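Local coordinates for protein ftsY (Mycoplasma mycoides, PDB 1ZU4) that is the NG domain of the SRP receptor FtsY, a helical bundle joined to a P-loop NTPase-type domain, at residues T69-E72 against N73-A77; K206-L209 against M210-E214; E224-A227 against P228-V231; E248-S251 against K252-D255; H307-S310 against G311-Q314. All coordinates share one frame; numbering follows the deposited sequence.

Interaction 1 of 5, residues T69-E72 against N73-A77; sequences TSFE and NIKDA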
loop_
_atom_site.group_PDB
_atom_site.type_symbol
_atom_site.label_atom_id
_atom_site.label_comp_id
_atom_site.label_asym_id
_atom_site.label_seq_id
_atom_site.Cartn_x
_atom_site.Cartn_y
_atom_site.Cartn_z
ATOM N N THR A 69 27.742 -16.211 17.674
ATOM C CA THR A 69 27.632 -15.340 16.510
ATOM C C THR A 69 28.070 -13.888 16.920
ATOM O O THR A 69 27.752 -13.400 18.018
ATOM C CB THR A 69 26.204 -15.472 15.833
ATOM O OG1 THR A 69 26.035 -16.822 15.329
ATOM C CG2 THR A 69 26.024 -14.533 14.669
ATOM N N SER A 70 28.869 -13.253 16.065
ATOM C CA SER A 70 29.270 -11.863 16.262
ATOM C C SER A 70 28.017 -11.034 16.140
ATOM O O SER A 70 27.111 -11.438 15.426
ATOM C CB SER A 70 30.220 -11.438 15.154
ATOM O OG SER A 70 29.601 -11.626 13.887
ATOM N N PHE A 71 27.965 -9.865 16.781
ATOM C CA PHE A 71 26.782 -9.010 16.633
ATOM C C PHE A 71 26.500 -8.564 15.195
ATOM O O PHE A 71 25.364 -8.267 14.838
ATOM C CB PHE A 71 26.803 -7.820 17.591
ATOM C CG PHE A 71 25.468 -7.149 17.726
ATOM C CD1 PHE A 71 24.405 -7.789 18.381
ATOM C CD2 PHE A 71 25.252 -5.898 17.180
ATOM C CE1 PHE A 71 23.176 -7.177 18.504
ATOM C CE2 PHE A 71 24.007 -5.319 17.290
ATOM C CZ PHE A 71 22.991 -5.946 17.961
ATOM N N GLU A 72 27.529 -8.530 14.374
ATOM C CA GLU A 72 27.375 -8.214 12.952
ATOM C C GLU A 72 26.589 -9.297 12.212
ATOM O O GLU A 72 25.766 -9.021 11.324
ATOM C CB GLU A 72 28.760 -8.056 12.291
ATOM C CG GLU A 72 29.415 -6.694 12.482
ATOM C CD GLU A 72 28.680 -5.589 11.737
ATOM O OE1 GLU A 72 28.800 -5.532 10.475
ATOM O OE2 GLU A 72 27.986 -4.780 12.419
ATOM N N ASN A 73 26.860 -10.539 12.558
ATOM C CA ASN A 73 26.157 -11.648 11.946
ATOM C C ASN A 73 24.732 -11.795 12.466
ATOM O O ASN A 73 23.884 -12.333 11.760
ATOM C CB ASN A 73 26.981 -12.940 12.048
ATOM C CG ASN A 73 28.098 -13.021 10.965
ATOM O OD1 ASN A 73 27.958 -12.481 9.857
ATOM N ND2 ASN A 73 29.187 -13.696 11.293
ATOM N N ILE A 74 24.449 -11.290 13.675
ATOM C CA ILE A 74 23.053 -11.312 14.187
ATOM C C ILE A 74 22.196 -10.342 13.347
ATOM O O ILE A 74 21.058 -10.658 12.956
ATOM C CB ILE A 74 22.950 -10.935 15.654
ATOM C CG1 ILE A 74 23.218 -12.148 16.544
ATOM C CG2 ILE A 74 21.519 -10.470 16.008
ATOM C CD1 ILE A 74 24.506 -12.125 17.134
ATOM N N LYS A 75 22.779 -9.172 13.076
ATOM C CA LYS A 75 22.163 -8.145 12.242
ATOM C C LYS A 75 21.849 -8.688 10.856
ATOM O O LYS A 75 20.781 -8.423 10.321
ATOM C CB LYS A 75 23.098 -6.949 12.092
ATOM C CG LYS A 75 23.290 -6.075 13.275
ATOM C CD LYS A 75 24.602 -5.276 13.054
ATOM C CE LYS A 75 24.661 -4.073 13.986
ATOM N NZ LYS A 75 25.747 -3.161 13.583
ATOM N N ASP A 76 22.756 -9.471 10.274
ATOM C CA ASP A 76 22.529 -10.001 8.919
ATOM C C ASP A 76 21.349 -10.971 8.967
ATOM O O ASP A 76 20.489 -11.030 8.064
ATOM C CB ASP A 76 23.782 -10.724 8.396
ATOM C CG ASP A 76 24.935 -9.759 8.031
ATOM O OD1 ASP A 76 26.106 -10.207 7.998
ATOM O OD2 ASP A 76 24.685 -8.559 7.782
ATOM N N ALA A 77 21.343 -11.732 10.063
ATOM C CA ALA A 77 20.310 -12.705 10.414
ATOM C C ALA A 77 18.941 -12.054 10.531
ATOM O O ALA A 77 17.952 -12.543 9.966
ATOM C CB ALA A 77 20.708 -13.440 11.742
HETATM O O HOH W 1 29.886 -14.979 13.598
#

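Interaction 2 of 5, residues K206-L209 against M210-E214; sequences KTNL and MAELE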
loop_
_atom_site.group_PDB
_atom_site.type_symbol
_atom_site.label_atom_id
_atom_site.label_comp_id
_atom_site.label_asym_id
_atom_site.label_seq_id
_atom_site.Cartn_x
_atom_site.Cartn_y
_atom_site.Cartn_z
ATOM N N LYS A 206 -22.334 0.391 4.160
ATOM C CA LYS A 206 -21.966 -0.932 3.603
ATOM C C LYS A 206 -22.821 -1.471 2.467
ATOM O O LYS A 206 -22.281 -1.917 1.461
ATOM C CB LYS A 206 -21.892 -1.998 4.688
ATOM C CG LYS A 206 -21.309 -3.346 4.209
ATOM C CD LYS A 206 -21.338 -4.347 5.343
ATOM C CE LYS A 206 -20.779 -5.666 4.910
ATOM N NZ LYS A 206 -20.590 -6.610 6.072
ATOM N N THR A 207 -24.142 -1.468 2.636
ATOM C CA THR A 207 -25.008 -2.130 1.665
ATOM C C THR A 207 -24.973 -1.357 0.380
ATOM O O THR A 207 -24.887 -1.956 -0.693
ATOM C CB THR A 207 -26.511 -2.274 2.174
ATOM O OG1 THR A 207 -27.032 -0.977 2.542
ATOM C CG2 THR A 207 -26.607 -3.206 3.379
ATOM N N ASN A 208 -25.034 -0.019 0.465
ATOM C CA ASN A 208 -24.993 0.755 -0.767
ATOM C C ASN A 208 -23.625 0.724 -1.400
ATOM O O ASN A 208 -23.495 0.816 -2.627
ATOM C CB ASN A 208 -25.378 2.211 -0.576
ATOM C CG ASN A 208 -25.417 2.961 -1.901
ATOM O OD1 ASN A 208 -24.691 3.948 -2.105
ATOM N ND2 ASN A 208 -26.231 2.459 -2.831
ATOM N N LEU A 209 -22.603 0.691 -0.556
ATOM C CA LEU A 209 -21.242 0.683 -1.048
ATOM C C LEU A 209 -21.051 -0.616 -1.822
ATOM O O LEU A 209 -20.640 -0.586 -2.958
ATOM C CB LEU A 209 -20.255 0.783 0.107
ATOM C CG LEU A 209 -18.783 0.815 -0.306
ATOM C CD1 LEU A 209 -18.581 2.021 -1.208
ATOM C CD2 LEU A 209 -17.861 0.881 0.912
ATOM N N MET A 210 -21.369 -1.745 -1.213
ATOM C CA MET A 210 -21.335 -3.028 -1.966
ATOM C C MET A 210 -22.177 -3.049 -3.257
ATOM O O MET A 210 -21.690 -3.540 -4.307
ATOM C CB MET A 210 -21.709 -4.180 -1.070
ATOM C CG MET A 210 -20.714 -4.295 0.020
ATOM S SD MET A 210 -21.024 -5.609 1.196
ATOM C CE MET A 210 -20.399 -7.054 0.350
ATOM N N ALA A 211 -23.408 -2.512 -3.182
ATOM C CA ALA A 211 -24.296 -2.436 -4.352
ATOM C C ALA A 211 -23.686 -1.631 -5.478
ATOM O O ALA A 211 -23.800 -2.008 -6.640
ATOM C CB ALA A 211 -25.718 -1.862 -3.987
ATOM N N GLU A 212 -23.079 -0.500 -5.125
ATOM C CA GLU A 212 -22.472 0.381 -6.096
ATOM C C GLU A 212 -21.282 -0.337 -6.730
ATOM O O GLU A 212 -21.105 -0.285 -7.968
ATOM C CB GLU A 212 -22.047 1.710 -5.425
ATOM C CG GLU A 212 -23.208 2.725 -5.207
ATOM C CD GLU A 212 -23.933 3.098 -6.524
ATOM O OE1 GLU A 212 -23.299 3.152 -7.590
ATOM O OE2 GLU A 212 -25.148 3.341 -6.511
ATOM N N LEU A 213 -20.471 -1.001 -5.899
ATOM C CA LEU A 213 -19.311 -1.736 -6.437
ATOM C C LEU A 213 -19.780 -2.813 -7.391
ATOM O O LEU A 213 -19.132 -3.084 -8.390
ATOM C CB LEU A 213 -18.497 -2.378 -5.312
ATOM C CG LEU A 213 -17.695 -1.428 -4.375
ATOM C CD1 LEU A 213 -16.979 -2.201 -3.316
ATOM C CD2 LEU A 213 -16.688 -0.628 -5.198
ATOM N N GLU A 214 -20.916 -3.449 -7.091
ATOM C CA GLU A 214 -21.389 -4.497 -7.962
ATOM C C GLU A 214 -21.965 -3.880 -9.264
ATOM O O GLU A 214 -21.691 -4.376 -10.373
ATOM C CB GLU A 214 -22.337 -5.460 -7.204
ATOM C CG GLU A 214 -22.994 -6.510 -8.071
ATOM C CD GLU A 214 -22.048 -7.591 -8.567
ATOM O OE1 GLU A 214 -20.956 -7.742 -7.979
ATOM O OE2 GLU A 214 -22.391 -8.289 -9.567
#

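Interaction 3 of 5, residues E224-A227 against P228-V231; sequences EKSA and PHEV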
loop_
_atom_site.group_PDB
_atom_site.type_symbol
_atom_site.label_atom_id
_atom_site.label_comp_id
_atom_site.label_asym_id
_atom_site.label_seq_id
_atom_site.Cartn_x
_atom_site.Cartn_y
_atom_site.Cartn_z
ATOM N N GLU A 224 -14.433 -6.085 -20.210
ATOM C CA GLU A 224 -13.187 -6.702 -19.755
ATOM C C GLU A 224 -13.636 -7.701 -18.700
ATOM O O GLU A 224 -13.911 -7.343 -17.568
ATOM C CB GLU A 224 -12.233 -5.661 -19.116
ATOM C CG GLU A 224 -11.503 -4.675 -20.072
ATOM C CD GLU A 224 -10.463 -5.349 -20.968
ATOM O OE1 GLU A 224 -10.102 -6.519 -20.711
ATOM O OE2 GLU A 224 -10.027 -4.698 -21.939
ATOM N N LYS A 225 -13.722 -8.959 -19.092
ATOM C CA LYS A 225 -14.334 -10.004 -18.274
ATOM C C LYS A 225 -13.635 -10.200 -16.931
ATOM O O LYS A 225 -14.268 -10.418 -15.934
ATOM C CB LYS A 225 -14.333 -11.312 -19.071
ATOM C CG LYS A 225 -15.325 -11.342 -20.236
ATOM C CD LYS A 225 -14.914 -12.376 -21.352
ATOM C CE LYS A 225 -15.819 -12.224 -22.609
ATOM N NZ LYS A 225 -15.529 -13.236 -23.701
ATOM N N SER A 226 -12.312 -10.097 -16.914
ATOM C CA SER A 226 -11.512 -10.270 -15.696
ATOM C C SER A 226 -11.361 -8.954 -14.869
ATOM O O SER A 226 -10.700 -8.931 -13.812
ATOM C CB SER A 226 -10.132 -10.851 -16.081
ATOM O OG SER A 226 -9.511 -10.073 -17.120
ATOM N N ALA A 227 -11.994 -7.872 -15.321
ATOM C CA ALA A 227 -11.982 -6.608 -14.532
ATOM C C ALA A 227 -12.916 -6.697 -13.295
ATOM O O ALA A 227 -13.818 -7.546 -13.253
ATOM C CB ALA A 227 -12.348 -5.438 -15.412
ATOM N N PRO A 228 -12.638 -5.913 -12.221
ATOM C CA PRO A 228 -11.463 -5.042 -12.010
ATOM C C PRO A 228 -10.229 -5.929 -11.888
ATOM O O PRO A 228 -10.246 -6.983 -11.208
ATOM C CB PRO A 228 -11.761 -4.310 -10.678
ATOM C CG PRO A 228 -12.790 -5.208 -9.972
ATOM C CD PRO A 228 -13.553 -5.943 -11.050
ATOM N N HIS A 229 -9.188 -5.537 -12.585
ATOM C CA HIS A 229 -7.900 -6.241 -12.536
ATOM C C HIS A 229 -7.154 -6.076 -11.208
ATOM O O HIS A 229 -6.430 -6.990 -10.776
ATOM C CB HIS A 229 -7.046 -5.758 -13.710
ATOM C CG HIS A 229 -7.727 -5.900 -15.046
ATOM N ND1 HIS A 229 -8.135 -7.112 -15.552
ATOM C CD2 HIS A 229 -8.105 -4.977 -15.960
ATOM C CE1 HIS A 229 -8.717 -6.933 -16.727
ATOM N NE2 HIS A 229 -8.675 -5.656 -17.013
ATOM N N GLU A 230 -7.378 -4.934 -10.557
ATOM C CA GLU A 230 -6.977 -4.717 -9.173
ATOM C C GLU A 230 -8.053 -3.911 -8.454
ATOM O O GLU A 230 -8.725 -3.070 -9.059
ATOM C CB GLU A 230 -5.632 -3.928 -9.116
ATOM C CG GLU A 230 -4.416 -4.679 -9.806
ATOM C CD GLU A 230 -3.885 -5.830 -8.992
ATOM O OE1 GLU A 230 -4.195 -5.956 -7.774
ATOM O OE2 GLU A 230 -3.106 -6.620 -9.584
ATOM N N VAL A 231 -8.156 -4.151 -7.150
ATOM C CA VAL A 231 -8.996 -3.399 -6.230
ATOM C C VAL A 231 -8.036 -3.032 -5.099
ATOM O O VAL A 231 -7.629 -3.886 -4.295
ATOM C CB VAL A 231 -10.225 -4.280 -5.717
ATOM C CG1 VAL A 231 -11.109 -3.495 -4.741
ATOM C CG2 VAL A 231 -11.080 -4.766 -6.883
#

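Interaction 4 of 5, residues E248-S251 against K252-D255; sequences EEFS and KVAD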
loop_
_atom_site.group_PDB
_atom_site.type_symbol
_atom_site.label_atom_id
_atom_site.label_comp_id
_atom_site.label_asym_id
_atom_site.label_seq_id
_atom_site.Cartn_x
_atom_site.Cartn_y
_atom_site.Cartn_z
ATOM N N GLU A 248 -8.337 -4.043 7.746
ATOM C CA GLU A 248 -8.974 -5.364 7.813
ATOM C C GLU A 248 -10.519 -5.297 7.793
ATOM O O GLU A 248 -11.183 -6.121 7.171
ATOM C CB GLU A 248 -8.474 -6.178 9.024
ATOM C CG GLU A 248 -9.137 -7.604 9.142
ATOM C CD GLU A 248 -8.757 -8.596 8.010
ATOM O OE1 GLU A 248 -8.140 -8.208 7.006
ATOM O OE2 GLU A 248 -9.142 -9.802 8.121
ATOM N N GLU A 249 -11.095 -4.324 8.492
ATOM C CA GLU A 249 -12.549 -4.269 8.554
ATOM C C GLU A 249 -13.064 -3.930 7.167
ATOM O O GLU A 249 -14.109 -4.402 6.753
ATOM C CB GLU A 249 -13.028 -3.262 9.606
ATOM C CG GLU A 249 -12.529 -3.565 11.067
ATOM C CD GLU A 249 -12.968 -2.498 12.084
ATOM O OE1 GLU A 249 -14.111 -1.981 11.977
ATOM O OE2 GLU A 249 -12.186 -2.208 13.007
ATOM N N PHE A 250 -12.324 -3.103 6.431
ATOM C CA PHE A 250 -12.792 -2.695 5.112
ATOM C C PHE A 250 -12.691 -3.864 4.138
ATOM O O PHE A 250 -13.464 -3.962 3.213
ATOM C CB PHE A 250 -11.992 -1.502 4.571
ATOM C CG PHE A 250 -12.712 -0.767 3.483
ATOM C CD1 PHE A 250 -13.543 0.314 3.792
ATOM C CD2 PHE A 250 -12.624 -1.195 2.171
ATOM C CE1 PHE A 250 -14.258 0.967 2.802
ATOM C CE2 PHE A 250 -13.351 -0.553 1.176
ATOM C CZ PHE A 250 -14.153 0.534 1.479
ATOM N N SER A 251 -11.696 -4.729 4.335
ATOM C CA SER A 251 -11.542 -5.894 3.477
ATOM C C SER A 251 -12.779 -6.801 3.413
ATOM O O SER A 251 -12.781 -7.720 2.607
ATOM C CB SER A 251 -10.267 -6.696 3.820
ATOM O OG SER A 251 -10.444 -7.535 4.935
ATOM N N LYS A 252 -13.826 -6.543 4.216
ATOM C CA LYS A 252 -15.069 -7.371 4.176
ATOM C C LYS A 252 -16.144 -6.778 3.241
ATOM O O LYS A 252 -17.176 -7.395 2.934
ATOM C CB LYS A 252 -15.688 -7.545 5.577
ATOM C CG LYS A 252 -14.750 -7.942 6.704
ATOM C CD LYS A 252 -13.872 -9.114 6.318
ATOM C CE LYS A 252 -13.031 -9.591 7.487
ATOM N NZ LYS A 252 -13.190 -11.061 7.746
ATOM N N VAL A 253 -15.889 -5.564 2.797
ATOM C CA VAL A 253 -16.847 -4.780 2.052
ATOM C C VAL A 253 -16.476 -4.908 0.568
ATOM O O VAL A 253 -17.317 -4.768 -0.311
ATOM C CB VAL A 253 -16.775 -3.288 2.540
ATOM C CG1 VAL A 253 -17.494 -2.370 1.623
ATOM C CG2 VAL A 253 -17.297 -3.150 3.981
ATOM N N ALA A 254 -15.191 -5.173 0.311
ATOM C CA ALA A 254 -14.667 -5.167 -1.042
ATOM C C ALA A 254 -13.696 -6.301 -1.137
ATOM O O ALA A 254 -13.050 -6.672 -0.142
ATOM C CB ALA A 254 -13.988 -3.818 -1.346
ATOM N N ASP A 255 -13.621 -6.880 -2.321
ATOM C CA ASP A 255 -12.681 -7.950 -2.570
ATOM C C ASP A 255 -11.358 -7.335 -3.034
ATOM O O ASP A 255 -11.122 -7.130 -4.225
ATOM C CB ASP A 255 -13.254 -8.981 -3.550
ATOM C CG ASP A 255 -14.460 -9.761 -2.949
ATOM O OD1 ASP A 255 -14.338 -10.390 -1.875
ATOM O OD2 ASP A 255 -15.541 -9.763 -3.579
#

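Interaction 5 of 5, residues H307-S310 against G311-Q314; sequences HLSS and GFMQ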
loop_
_atom_site.group_PDB
_atom_site.type_symbol
_atom_site.label_atom_id
_atom_site.label_comp_id
_atom_site.label_asym_id
_atom_site.label_seq_id
_atom_site.Cartn_x
_atom_site.Cartn_y
_atom_site.Cartn_z
ATOM N N HIS A 307 16.230 -0.799 3.549
ATOM C CA HIS A 307 16.218 0.619 3.935
ATOM C C HIS A 307 15.748 0.839 5.397
ATOM O O HIS A 307 16.230 1.753 6.103
ATOM C CB HIS A 307 15.430 1.439 2.896
ATOM C CG HIS A 307 16.116 1.492 1.560
ATOM N ND1 HIS A 307 17.209 2.297 1.323
ATOM C CD2 HIS A 307 15.900 0.806 0.410
ATOM C CE1 HIS A 307 17.619 2.126 0.076
ATOM N NE2 HIS A 307 16.840 1.229 -0.503
ATOM N N LEU A 308 14.856 -0.017 5.869
ATOM C CA LEU A 308 14.457 -0.014 7.305
ATOM C C LEU A 308 15.656 -0.323 8.166
ATOM O O LEU A 308 15.806 0.237 9.257
ATOM C CB LEU A 308 13.407 -1.100 7.607
ATOM C CG LEU A 308 12.955 -1.288 9.076
ATOM C CD1 LEU A 308 12.518 0.066 9.723
ATOM C CD2 LEU A 308 11.836 -2.307 9.111
ATOM N N SER A 309 16.517 -1.185 7.636
ATOM C CA SER A 309 17.691 -1.686 8.337
ATOM C C SER A 309 18.963 -0.853 8.160
ATOM O O SER A 309 19.976 -1.185 8.758
ATOM C CB SER A 309 17.959 -3.116 7.865
ATOM O OG SER A 309 16.856 -3.923 8.239
ATOM N N SER A 310 18.883 0.223 7.368
ATOM C CA SER A 310 20.053 0.940 6.879
ATOM C C SER A 310 20.881 1.555 7.985
ATOM O O SER A 310 22.122 1.606 7.870
ATOM C CB SER A 310 19.680 2.017 5.858
ATOM O OG SER A 310 18.757 2.934 6.408
ATOM N N GLY A 311 20.203 1.954 9.060
ATOM C CA GLY A 311 20.848 2.593 10.197
ATOM C C GLY A 311 21.754 1.677 11.000
ATOM O O GLY A 311 22.642 2.155 11.705
ATOM N N PHE A 312 21.560 0.365 10.921
ATOM C CA PHE A 312 22.434 -0.528 11.693
ATOM C C PHE A 312 23.296 -1.459 10.845
ATOM O O PHE A 312 24.042 -2.296 11.377
ATOM C CB PHE A 312 21.641 -1.301 12.763
ATOM C CG PHE A 312 20.567 -2.226 12.218
ATOM C CD1 PHE A 312 20.882 -3.474 11.733
ATOM C CD2 PHE A 312 19.229 -1.861 12.275
ATOM C CE1 PHE A 312 19.884 -4.347 11.297
ATOM C CE2 PHE A 312 18.233 -2.720 11.833
ATOM C CZ PHE A 312 18.565 -3.952 11.348
ATOM N N MET A 313 23.213 -1.285 9.531
ATOM C CA MET A 313 23.853 -2.192 8.596
ATOM C C MET A 313 25.105 -1.594 7.972
ATOM O O MET A 313 25.464 -1.948 6.842
ATOM C CB MET A 313 22.861 -2.630 7.494
ATOM C CG MET A 313 21.811 -3.653 7.978
ATOM S SD MET A 313 22.519 -5.076 8.885
ATOM C CE MET A 313 23.426 -5.827 7.535
ATOM N N GLN A 314 25.758 -0.683 8.693
ATOM C CA GLN A 314 27.057 -0.159 8.263
ATOM C C GLN A 314 27.863 0.178 9.496
ATOM O O GLN A 314 28.854 -0.503 9.803
ATOM C CB GLN A 314 26.926 1.090 7.364
ATOM C CG GLN A 314 26.391 0.837 5.946
ATOM C CD GLN A 314 27.404 0.195 4.997
ATOM O OE1 GLN A 314 28.089 -0.791 5.335
ATOM N NE2 GLN A 314 27.476 0.746 3.788
HETATM O O HOH W 2 17.902 1.047 10.539
#

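Interaction 1 of 5, residues T69-E72 against N73-A77
Lys75 brings its CE against the ring of Phe71, one helical turn earlier, the two side chains crossing at about a right angle, and its chain can be followed outward over that residue. CB sits near Glu72 O, and CG comes 3.4 Å from Phe71 O. CD passes between that carbonyl and the carboxylate of Glu72, and CE reaches the Phe71 ring at 3.6 Å from CE2, approaching obliquely. At the tip, Lys75 NZ meets Glu72 OE2 at 3.0 Å, nearly along the C-O axis, in a salt bridge; NZ has a second partner in Phe312 O, so the ammonium ties the helix to the C-terminal tail. Glu72 reaches it because its chain folds back at CB-CG (chi2 -68°).

The other end of the segment is a helix start. Ser70 OG accepts from Asn73 N at 3.2 Å, and Ser70 O takes the first i to i+4 bond, from Ile74 N. A water bridges Ser70 N and Asn73 ND2, the latter at 2.7 Å. Thr69 CG2 presses on Asn73 CB at 3.2 Å, while Ile74 and Phe71 both touch Phe36 of helix 34-46. Ser70 is thus a classic serine N-cap, opening helix 71-87 at the surface of the helical bundle of the NG domain.

Interaction 2 of 5, residues K206-L209 against M210-E214
Lys206 and Met210 run side by side and point the same way, one turn apart on helix 206-221. The lysine is fully extended, with CG anti to the backbone N (chi1 -171°), and the methionine sulfur rests against its aliphatic shaft: SD is 3.8 Å from Lys206 CG and 3.7 Å from CE. Met210 CG in turn lies 3.2 Å from Lys206 O, the same carbonyl that Met210 N bonds to.

A second pair, Asn208 and Glu212, is likewise parallel in direction, but its flat groups are turned against each other, amide and carboxylate planes being 61° apart. Contact is made by the Glu212 methylene, with CG 3.6 Å from Asn208 OD1; ND2 stays 3.9 Å from Glu212 OE2. The carboxylate has weak links elsewhere, OE1 with Ala177 N and OE2 with Lys215. Asp175 OD1 lies close to OE1, a neighbour that might raise the acid's proton affinity.

Leu209 and Leu213 occupy another side of the helix. Leu213 CG sits 3.4 Å from Leu209 O, which also accepts from Leu213 N. These leucines turn toward the loop after helix 241-250, where Leu209 meets Val253 and Leu213 meets Ala254. Four successive i to i+4 backbone bonds, beginning with Met210 N to Lys206 O at 2.8 Å, mark the regular first two turns of helix 206-221 in the GTPase domain, an alpha-helix with its leucine side against the loop after helix 241-250.

Interaction 3 of 5, residues E224-A227 against P228-V231
His229 lays one face of its imidazole against Ala227. The methyl carbon CB stands 4.2 Å from the ring centroid and only 18° off the ring normal, a CH-pi contact over the face, and Ala227 CA lies above the same ring, offset toward the rim. Ser226 approaches differently: its OG is at the ring edge, in plane, 3.3 Å from His229 CE1. Glu224 also comes to the ring edge, its side chain at about a right angle to that of His229 and its carboxylate plane 69° from the imidazole, with OE1 4.1 Å from NE2.

Both polar ends are bonded to Leu105, just before strand 106-111, its N to Glu224 OE2 and its O to His229 NE2, so one backbone residue sets the imidazole and the carboxylate beside each other. His229 swings back over the turn because CG stands beside its backbone N (chi1 -55°).

The chain turns and then bends. Glu224 to Ala227 form a type I beta turn, closed by Ala227 N to Glu224 O at 3.0 Å, and the peptide before Pro228 is cis, holding the CA atoms of Ala227 and Pro228 3.0 Å apart. Pro228 then packs on Asn217 and Ile220 of helix 206-221. A beta turn followed by a cis-proline bend thus leads from that helix into strand 230-236, a helix-to-strand connection of the mainly parallel alpha/beta fold of the GTPase domain.

Interaction 4 of 5, residues E248-S251 against K252-D255
Glu248 O and Lys252 come together toward the C-terminal part of helix 241-250, where the carbonyl takes the hydroxyl of Ser251 at 2.7 Å from OG and has Lys252 CE 3.9 Å away. The serine oxygen gets there by standing between the backbone N and the carbonyl carbon (chi1 80°), turned back along the helix. Lys252 folds over the same hydroxyl: its CD is 4.0 Å from Ser251 OG. The lysine chain, bent at chi2 and again at chi4, runs obliquely to Glu248; Lys252 NZ remains 4.3 Å from Glu248 OE2, which leaves opposite charges near each other but short of a salt bridge.

Two backbone bonds of the i to i+3 kind tighten the chain here. Val253 N donates to Phe250 O at 2.9 Å, and a weak one joins Lys252 N to Glu249 O.

Apolar groups gather on another side. The Phe250 ring lies obliquely to both Val253 and Ala254, the nearer touch being CE2 to Ala254 CB at 4.2 Å, with Val253 CG1 slightly farther from CZ. Leu209 of helix 206-221 meets the same ring, and Phe250 also touches residues of the putative P-loop. Together the i to i+3 bonds and the Ser251 hydroxyl on Glu248 O make the exit from helix 241-250 toward strand 258-262 of the GTPase domain.

Interaction 5 of 5, residues H307-S310 against G311-Q314
Phe312 holds its ring between its own backbone N and carbonyl carbon (chi1 62°), which folds it back over Ser309, so that Ser309 O lies over the centre of one face of the phenyl ring, 3.5 Å above its plane. The serine side chain reaches the far end of the ring: with OG beside its own backbone N (chi1 -63°), OG is 3.5 Å from Phe312 CZ, and CB is close to the same carbon. The OG has its hydrogen bond elsewhere, with Ile305 O one turn back.

Ser309 O is also gripped by backbone. Phe312 N donates to it at 3.1 Å, while Met313 CG touches the same oxygen at 3.2 Å. The methionine, bent at chi2 and chi3, then leads its tip away.

On the exposed side, Ser310 OG donates to His307 O, three residues back, at 2.8 Å. A water completes the turn, giving a hydrogen to Leu308 O at 2.6 Å and accepting from Gly311 N at 2.9 Å. The Leu308 carbonyl and the Gly311 amide are therefore joined through water.

Beyond the segments, the other groups find the N-terminal helices. Phe312 stands edge-to-face with Phe18 and touches Ile22 of helix 12-27, Leu308 packs on Ser14 and Phe18, and Ser309 and Met313 lie against Val79. The tail after helix 301-308 is thereby laid between helix 12-27 and helix 71-87.

In the fold
The five contacts fall into two groups, far apart in space. Interactions 1 and 5 touch: Lys75 NZ reaches Phe312 O at 2.9 Å and Lys75 CB lies 3.8 Å from Met313 SD, so the C-terminal tail is held against helix 71-87. Interactions 2 and 4 also meet, with Leu209 CD2 3.8 Å from Phe250 CZ and Leu213 CD1 3.9 Å from Ala254 CB. Interaction 3 joins that group through Val231, whose CB is packed on Asp255 O. Centres of interactions 1 and 2 are about 51 Å apart, on opposite sides of the chain's centre. Phe250 of interaction 4 reaches the probable P-loop, with Leu209 of interaction 2 nearby.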